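Local coordinates for putidaredoxin reductase (Pseudomonas putida, PDB 1Q1R), which probably passes electrons from NADH through its bound FAD to the iron-sulfur protein putidaredoxin, which supplies the cytochrome P450cam monooxygenase, at residues 142-156 against 236-248. Residues are numbered along the deposited sequence; the frame is centred on the assembly and turned at random.
Sequences IRRQLIADNRLVVIG and RLPADLVIAGIGL
Val153 N donates to Leu241 O at 3.0 Å, one rung of the parallel ladder between strands 151-155 and 241-244. Val153 O accepts from Ile243 N; Ile155 N donates to Ile243 O and Gly245 N to Ile155 O. At the ladder's start Arg151 O takes two donors, Asp240 N at 2.7 Å and Leu241 N at 3.1 Å. The Asp240 carboxylate answers from the loop just before strand 241-244, OD2 receiving Arg151 N through its anti lone pair at 2.7 Å, nearly straight (170°). With an alanine here, Arg151 N would probably lose this acceptor, and the start of its strand would be less firmly fixed. One water donates to both Gln145 OE1 and Asp240 O; Gln145 NE2 turns to Asn128 O.

Apolar packing covers both faces. On one, Ile142 and Ile243 meet tip to tip, CG2 to CD1 at a tight 3.5 Å, while Leu152 lays CD1 against Ile243 CD1 at 3.8 Å. On the other, Ile155 CD1 touches Val242 CG1 and Val153 CG2 meets Ala239 CB.

Gly156 opens a GxGxxG pattern, consistent with a Rossmann-type nucleotide-binding domain. In its five-stranded parallel sheet, strand 174-178 flanks 151-155 and strand 130-132 flanks 241-244; helix 136-144 covers one face, strand 226-231 the other.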
ATOM      1  N   ILE A 142      -2.035  14.724  12.242  1.00 17.60           N
ATOM      2  CA  ILE A 142      -3.443  14.364  12.191  1.00 17.12           C
ATOM      3  C   ILE A 142      -3.933  13.866  13.557  1.00 17.40           C
ATOM      4  O   ILE A 142      -4.960  14.327  14.068  1.00 16.05           O
ATOM      5  CB  ILE A 142      -3.701  13.263  11.131  1.00 17.50           C
ATOM      6  CG1 ILE A 142      -3.585  13.853   9.721  1.00 17.94           C
ATOM      7  CG2 ILE A 142      -5.090  12.641  11.348  1.00 17.90           C
ATOM      8  CD1 ILE A 142      -3.407  12.805   8.632  1.00 18.53           C
ATOM      9  N   ARG A 143      -3.206  12.926  14.155  1.00 17.10           N
ATOM     10  CA  ARG A 143      -3.628  12.394  15.449  1.00 17.76           C
ATOM     11  C   ARG A 143      -3.862  13.471  16.506  1.00 17.73           C
ATOM     12  O   ARG A 143      -4.827  13.393  17.267  1.00 16.77           O
ATOM     13  CB  ARG A 143      -2.619  11.389  15.996  1.00 19.38           C
ATOM     14  CG  ARG A 143      -3.000  10.914  17.403  1.00 23.03           C
ATOM     15  CD  ARG A 143      -1.785  10.829  18.292  1.00 26.32           C
ATOM     16  NE  ARG A 143      -1.133   9.540  18.170  1.00 30.50           N
ATOM     17  CZ  ARG A 143       0.182   9.354  18.117  1.00 31.77           C
ATOM     18  NH1 ARG A 143       1.023  10.391  18.168  1.00 28.78           N
ATOM     19  NH2 ARG A 143       0.646   8.117  18.026  1.00 29.01           N
ATOM     20  N   ARG A 144      -2.975  14.463  16.566  1.00 17.45           N
ATOM     21  CA  ARG A 144      -3.120  15.538  17.547  1.00 19.66           C
ATOM     22  C   ARG A 144      -4.449  16.260  17.362  1.00 20.36           C
ATOM     23  O   ARG A 144      -4.982  16.843  18.300  1.00 20.22           O
ATOM     24  CB  ARG A 144      -1.977  16.561  17.423  1.00 19.04           C
ATOM     25  CG  ARG A 144      -0.611  16.053  17.889  1.00 21.07           C
ATOM     26  CD  ARG A 144       0.397  17.198  18.005  1.00 21.89           C
ATOM     27  NE  ARG A 144       0.623  17.881  16.733  1.00 22.90           N
ATOM     28  CZ  ARG A 144       1.535  17.522  15.834  1.00 23.85           C
ATOM     29  NH1 ARG A 144       2.327  16.481  16.055  1.00 23.27           N
ATOM     30  NH2 ARG A 144       1.656  18.208  14.703  1.00 24.74           N
ATOM     31  N   GLN A 145      -4.983  16.208  16.147  1.00 20.41           N
ATOM     32  CA  GLN A 145      -6.236  16.884  15.842  1.00 20.66           C
ATOM     33  C   GLN A 145      -7.467  15.981  15.787  1.00 21.56           C
ATOM     34  O   GLN A 145      -8.535  16.422  15.367  1.00 22.64           O
ATOM     35  CB  GLN A 145      -6.085  17.651  14.528  1.00 19.98           C
ATOM     36  CG  GLN A 145      -4.935  18.654  14.577  1.00 20.22           C
ATOM     37  CD  GLN A 145      -4.731  19.398  13.281  1.00 20.18           C
ATOM     38  OE1 GLN A 145      -5.517  20.284  12.927  1.00 18.92           O
ATOM     39  NE2 GLN A 145      -3.673  19.040  12.556  1.00 18.59           N
ATOM     40  N   LEU A 146      -7.331  14.722  16.189  1.00 20.46           N
ATOM     41  CA  LEU A 146      -8.494  13.831  16.184  1.00 22.39           C
ATOM     42  C   LEU A 146      -9.227  14.108  17.489  1.00 22.10           C
ATOM     43  O   LEU A 146      -9.103  13.370  18.459  1.00 22.99           O
ATOM     44  CB  LEU A 146      -8.055  12.365  16.097  1.00 22.01           C
ATOM     45  CG  LEU A 146      -7.423  11.960  14.761  1.00 22.81           C
ATOM     46  CD1 LEU A 146      -7.103  10.470  14.784  1.00 23.67           C
ATOM     47  CD2 LEU A 146      -8.378  12.271  13.608  1.00 23.03           C
ATOM     48  N   ILE A 147     -10.001  15.187  17.484  1.00 22.67           N
ATOM     49  CA  ILE A 147     -10.717  15.659  18.661  1.00 22.57           C
ATOM     50  C   ILE A 147     -12.222  15.427  18.664  1.00 22.75           C
ATOM     51  O   ILE A 147     -12.914  15.755  17.701  1.00 22.99           O
ATOM     52  CB  ILE A 147     -10.446  17.160  18.827  1.00 22.97           C
ATOM     53  CG1 ILE A 147      -8.929  17.382  18.889  1.00 23.84           C
ATOM     54  CG2 ILE A 147     -11.145  17.697  20.070  1.00 22.36           C
ATOM     55  CD1 ILE A 147      -8.508  18.796  18.600  1.00 25.87           C
ATOM     56  N   ALA A 148     -12.723  14.883  19.767  1.00 23.31           N
ATOM     57  CA  ALA A 148     -14.148  14.606  19.908  1.00 24.38           C
ATOM     58  C   ALA A 148     -15.001  15.819  19.558  1.00 25.56           C
ATOM     59  O   ALA A 148     -14.713  16.950  19.968  1.00 25.18           O
ATOM     60  CB  ALA A 148     -14.457  14.140  21.332  1.00 24.60           C
ATOM     61  N   ASP A 149     -16.050  15.561  18.783  1.00 25.70           N
ATOM     62  CA  ASP A 149     -16.997  16.572  18.340  1.00 27.28           C
ATOM     63  C   ASP A 149     -16.490  17.548  17.280  1.00 26.49           C
ATOM     64  O   ASP A 149     -17.263  18.340  16.747  1.00 25.84           O
ATOM     65  CB  ASP A 149     -17.570  17.320  19.548  1.00 29.99           C
ATOM     66  CG  ASP A 149     -18.256  16.380  20.533  1.00 32.43           C
ATOM     67  OD1 ASP A 149     -19.017  15.496  20.081  1.00 32.09           O
ATOM     68  OD2 ASP A 149     -18.039  16.520  21.756  1.00 35.37           O
ATOM     69  N   ASN A 150     -15.201  17.502  16.959  1.00 24.73           N
ATOM     70  CA  ASN A 150     -14.705  18.372  15.905  1.00 24.49           C
ATOM     71  C   ASN A 150     -15.115  17.732  14.585  1.00 25.25           C
ATOM     72  O   ASN A 150     -15.421  16.535  14.532  1.00 25.41           O
ATOM     73  CB  ASN A 150     -13.184  18.543  15.989  1.00 24.32           C
ATOM     74  CG  ASN A 150     -12.790  19.777  16.783  1.00 24.26           C
ATOM     75  OD1 ASN A 150     -13.556  20.250  17.623  1.00 23.02           O
ATOM     76  ND2 ASN A 150     -11.593  20.297  16.530  1.00 23.48           N
ATOM     77  N   ARG A 151     -15.133  18.523  13.522  1.00 24.76           N
ATOM     78  CA  ARG A 151     -15.551  18.009  12.229  1.00 24.45           C
ATOM     79  C   ARG A 151     -14.424  17.659  11.276  1.00 23.02           C
ATOM     80  O   ARG A 151     -13.573  18.490  10.952  1.00 21.86           O
ATOM     81  CB  ARG A 151     -16.510  19.007  11.568  1.00 26.74           C
ATOM     82  CG  ARG A 151     -17.866  19.082  12.264  1.00 31.49           C
ATOM     83  CD  ARG A 151     -18.642  20.339  11.886  1.00 35.74           C
ATOM     84  NE  ARG A 151     -19.984  20.335  12.464  1.00 38.71           N
ATOM     85  CZ  ARG A 151     -21.012  19.651  11.966  1.00 41.08           C
ATOM     86  NH1 ARG A 151     -20.858  18.918  10.870  1.00 40.97           N
ATOM     87  NH2 ARG A 151     -22.194  19.690  12.569  1.00 42.54           N
ATOM     88  N   LEU A 152     -14.431  16.410  10.824  1.00 22.09           N
ATOM     89  CA  LEU A 152     -13.434  15.929   9.884  1.00 21.27           C
ATOM     90  C   LEU A 152     -14.069  15.632   8.538  1.00 21.51           C
ATOM     91  O   LEU A 152     -15.181  15.107   8.461  1.00 21.96           O
ATOM     92  CB  LEU A 152     -12.771  14.642  10.391  1.00 21.15           C
ATOM     93  CG  LEU A 152     -11.976  13.833   9.345  1.00 20.98           C
ATOM     94  CD1 LEU A 152     -10.767  14.630   8.873  1.00 19.53           C
ATOM     95  CD2 LEU A 152     -11.527  12.504   9.939  1.00 19.37           C
ATOM     96  N   VAL A 153     -13.359  15.988   7.481  1.00 21.45           N
ATOM     97  CA  VAL A 153     -13.805  15.677   6.141  1.00 21.66           C
ATOM     98  C   VAL A 153     -12.649  14.940   5.492  1.00 21.55           C
ATOM     99  O   VAL A 153     -11.543  15.468   5.376  1.00 21.38           O
ATOM    100  CB  VAL A 153     -14.136  16.924   5.298  1.00 21.33           C
ATOM    101  CG1 VAL A 153     -14.449  16.492   3.864  1.00 22.05           C
ATOM    102  CG2 VAL A 153     -15.342  17.653   5.886  1.00 21.46           C
ATOM    103  N   VAL A 154     -12.905  13.695   5.109  1.00 21.76           N
ATOM    104  CA  VAL A 154     -11.907  12.872   4.449  1.00 21.53           C
ATOM    105  C   VAL A 154     -12.213  12.926   2.954  1.00 22.19           C
ATOM    106  O   VAL A 154     -13.345  12.676   2.543  1.00 22.40           O
ATOM    107  CB  VAL A 154     -11.993  11.394   4.912  1.00 21.13           C
ATOM    108  CG1 VAL A 154     -10.961  10.561   4.173  1.00 20.85           C
ATOM    109  CG2 VAL A 154     -11.803  11.302   6.430  1.00 20.53           C
ATOM    110  N   ILE A 155     -11.211  13.261   2.149  1.00 23.05           N
ATOM    111  CA  ILE A 155     -11.393  13.320   0.701  1.00 24.45           C
ATOM    112  C   ILE A 155     -10.704  12.113   0.081  1.00 25.12           C
ATOM    113  O   ILE A 155      -9.474  12.048   0.018  1.00 24.69           O
ATOM    114  CB  ILE A 155     -10.802  14.616   0.114  1.00 24.71           C
ATOM    115  CG1 ILE A 155     -11.431  15.828   0.810  1.00 24.50           C
ATOM    116  CG2 ILE A 155     -11.077  14.679  -1.388  1.00 24.72           C
ATOM    117  CD1 ILE A 155     -10.738  17.147   0.511  1.00 25.12           C
ATOM    118  N   GLY A 156     -11.509  11.147  -0.359  1.00 25.59           N
ATOM    119  CA  GLY A 156     -10.969   9.940  -0.964  1.00 27.11           C
ATOM    120  C   GLY A 156     -11.508   8.719  -0.238  1.00 27.58           C
ATOM    121  O   GLY A 156     -11.403   8.627   0.985  1.00 27.44           O
ATOM    122  N   ARG A 236     -21.864  23.013   1.410  1.00 31.61           N
ATOM    123  CA  ARG A 236     -20.786  23.516   2.252  1.00 30.47           C
ATOM    124  C   ARG A 236     -20.622  22.576   3.442  1.00 29.61           C
ATOM    125  O   ARG A 236     -21.558  22.363   4.213  1.00 29.72           O
ATOM    126  CB  ARG A 236     -21.076  24.929   2.771  1.00 29.41           C
ATOM    127  CG  ARG A 236     -20.080  25.385   3.854  1.00 29.38           C
ATOM    128  CD  ARG A 236     -20.322  26.817   4.319  1.00 28.42           C
ATOM    129  NE  ARG A 236     -19.358  27.243   5.336  1.00 28.87           N
ATOM    130  CZ  ARG A 236     -19.451  26.957   6.632  1.00 29.57           C
ATOM    131  NH1 ARG A 236     -20.470  26.241   7.092  1.00 29.33           N
ATOM    132  NH2 ARG A 236     -18.522  27.386   7.478  1.00 30.78           N
ATOM    133  N   LEU A 237     -19.433  22.009   3.583  1.00 28.60           N
ATOM    134  CA  LEU A 237     -19.162  21.107   4.693  1.00 27.86           C
ATOM    135  C   LEU A 237     -18.173  21.780   5.639  1.00 26.07           C
ATOM    136  O   LEU A 237     -16.993  21.901   5.322  1.00 25.21           O
ATOM    137  CB  LEU A 237     -18.569  19.792   4.172  1.00 29.01           C
ATOM    138  CG  LEU A 237     -19.462  18.955   3.250  1.00 29.55           C
ATOM    139  CD1 LEU A 237     -18.641  17.847   2.619  1.00 31.04           C
ATOM    140  CD2 LEU A 237     -20.628  18.386   4.039  1.00 28.96           C
ATOM    141  N   PRO A 238     -18.648  22.242   6.808  1.00 25.38           N
ATOM    142  CA  PRO A 238     -17.748  22.895   7.764  1.00 25.00           C
ATOM    143  C   PRO A 238     -16.745  21.855   8.248  1.00 25.26           C
ATOM    144  O   PRO A 238     -17.115  20.709   8.494  1.00 24.96           O
ATOM    145  CB  PRO A 238     -18.697  23.357   8.864  1.00 25.43           C
ATOM    146  CG  PRO A 238     -19.750  22.279   8.860  1.00 26.72           C
ATOM    147  CD  PRO A 238     -19.998  22.078   7.377  1.00 25.24           C
ATOM    148  N   ALA A 239     -15.480  22.241   8.376  1.00 24.54           N
ATOM    149  CA  ALA A 239     -14.466  21.288   8.806  1.00 24.38           C
ATOM    150  C   ALA A 239     -13.408  21.876   9.724  1.00 24.56           C
ATOM    151  O   ALA A 239     -12.970  23.009   9.539  1.00 24.80           O
ATOM    152  CB  ALA A 239     -13.790  20.675   7.587  1.00 22.86           C
ATOM    153  N   ASP A 240     -13.006  21.090  10.716  1.00 24.56           N
ATOM    154  CA  ASP A 240     -11.953  21.498  11.639  1.00 23.65           C
ATOM    155  C   ASP A 240     -10.675  20.809  11.173  1.00 23.15           C
ATOM    156  O   ASP A 240      -9.566  21.231  11.500  1.00 22.78           O
ATOM    157  CB  ASP A 240     -12.279  21.050  13.066  1.00 23.38           C
ATOM    158  CG  ASP A 240     -13.497  21.744  13.626  1.00 24.09           C
ATOM    159  OD1 ASP A 240     -13.492  22.989  13.666  1.00 24.49           O
ATOM    160  OD2 ASP A 240     -14.456  21.047  14.025  1.00 24.74           O
ATOM    161  N   LEU A 241     -10.848  19.745  10.393  1.00 22.20           N
ATOM    162  CA  LEU A 241      -9.724  18.968   9.885  1.00 21.43           C
ATOM    163  C   LEU A 241     -10.078  18.350   8.538  1.00 21.00           C
ATOM    164  O   LEU A 241     -11.202  17.895   8.335  1.00 20.43           O
ATOM    165  CB  LEU A 241      -9.381  17.854  10.879  1.00 21.54           C
ATOM    166  CG  LEU A 241      -8.195  16.933  10.589  1.00 22.35           C
ATOM    167  CD1 LEU A 241      -6.897  17.738  10.588  1.00 21.97           C
ATOM    168  CD2 LEU A 241      -8.143  15.835  11.656  1.00 21.06           C
ATOM    169  N   VAL A 242      -9.116  18.341   7.623  1.00 20.06           N
ATOM    170  CA  VAL A 242      -9.323  17.761   6.301  1.00 20.82           C
ATOM    171  C   VAL A 242      -8.160  16.839   5.990  1.00 19.72           C
ATOM    172  O   VAL A 242      -7.000  17.238   6.065  1.00 20.37           O
ATOM    173  CB  VAL A 242      -9.404  18.839   5.185  1.00 20.23           C
ATOM    174  CG1 VAL A 242      -9.539  18.162   3.819  1.00 21.06           C
ATOM    175  CG2 VAL A 242     -10.596  19.761   5.429  1.00 20.26           C
ATOM    176  N   ILE A 243      -8.477  15.595   5.658  1.00 19.76           N
ATOM    177  CA  ILE A 243      -7.458  14.613   5.321  1.00 19.59           C
ATOM    178  C   ILE A 243      -7.743  14.145   3.904  1.00 20.60           C
ATOM    179  O   ILE A 243      -8.831  13.651   3.610  1.00 20.84           O
ATOM    180  CB  ILE A 243      -7.502  13.426   6.289  1.00 19.97           C
ATOM    181  CG1 ILE A 243      -7.155  13.910   7.701  1.00 19.57           C
ATOM    182  CG2 ILE A 243      -6.537  12.335   5.823  1.00 21.04           C
ATOM    183  CD1 ILE A 243      -7.432  12.886   8.782  1.00 21.62           C
ATOM    184  N   ALA A 244      -6.765  14.318   3.024  1.00 21.47           N
ATOM    185  CA  ALA A 244      -6.933  13.940   1.630  1.00 22.95           C
ATOM    186  C   ALA A 244      -6.128  12.703   1.252  1.00 23.68           C
ATOM    187  O   ALA A 244      -4.975  12.543   1.655  1.00 23.59           O
ATOM    188  CB  ALA A 244      -6.544  15.116   0.722  1.00 22.40           C
ATOM    189  N   GLY A 245      -6.756  11.837   0.465  1.00 24.90           N
ATOM    190  CA  GLY A 245      -6.107  10.624   0.014  1.00 26.44           C
ATOM    191  C   GLY A 245      -6.744  10.199  -1.295  1.00 27.22           C
ATOM    192  O   GLY A 245      -7.728   9.461  -1.301  1.00 27.32           O
ATOM    193  N   ILE A 246      -6.190  10.674  -2.405  1.00 28.33           N
ATOM    194  CA  ILE A 246      -6.727  10.345  -3.718  1.00 29.51           C
ATOM    195  C   ILE A 246      -5.762   9.511  -4.550  1.00 29.90           C
ATOM    196  O   ILE A 246      -5.726   9.628  -5.774  1.00 31.51           O
ATOM    197  CB  ILE A 246      -7.086  11.622  -4.509  1.00 29.42           C
ATOM    198  CG1 ILE A 246      -5.844  12.497  -4.681  1.00 29.47           C
ATOM    199  CG2 ILE A 246      -8.179  12.386  -3.781  1.00 29.93           C
ATOM    200  CD1 ILE A 246      -6.051  13.684  -5.590  1.00 31.07           C
ATOM    201  N   GLY A 247      -4.976   8.669  -3.887  1.00 29.85           N
ATOM    202  CA  GLY A 247      -4.041   7.835  -4.615  1.00 29.04           C
ATOM    203  C   GLY A 247      -2.590   8.193  -4.404  1.00 28.89           C
ATOM    204  O   GLY A 247      -2.262   9.202  -3.776  1.00 30.10           O
ATOM    205  N   LEU A 248      -1.717   7.360  -4.959  1.00 27.91           N
ATOM    206  CA  LEU A 248      -0.282   7.538  -4.836  1.00 27.99           C
ATOM    207  C   LEU A 248       0.377   7.686  -6.202  1.00 29.00           C
ATOM    208  O   LEU A 248      -0.064   7.088  -7.184  1.00 29.06           O
ATOM    209  CB  LEU A 248       0.316   6.318  -4.129  1.00 27.90           C
ATOM    210  CG  LEU A 248       1.749   6.399  -3.615  1.00 27.55           C
ATOM    211  CD1 LEU A 248       1.777   7.291  -2.377  1.00 27.47           C
ATOM    212  CD2 LEU A 248       2.253   5.000  -3.266  1.00 27.20           C
TER
HETATM  213  O   HOH W   1      -7.978  20.727  13.546  1.00 18.64           O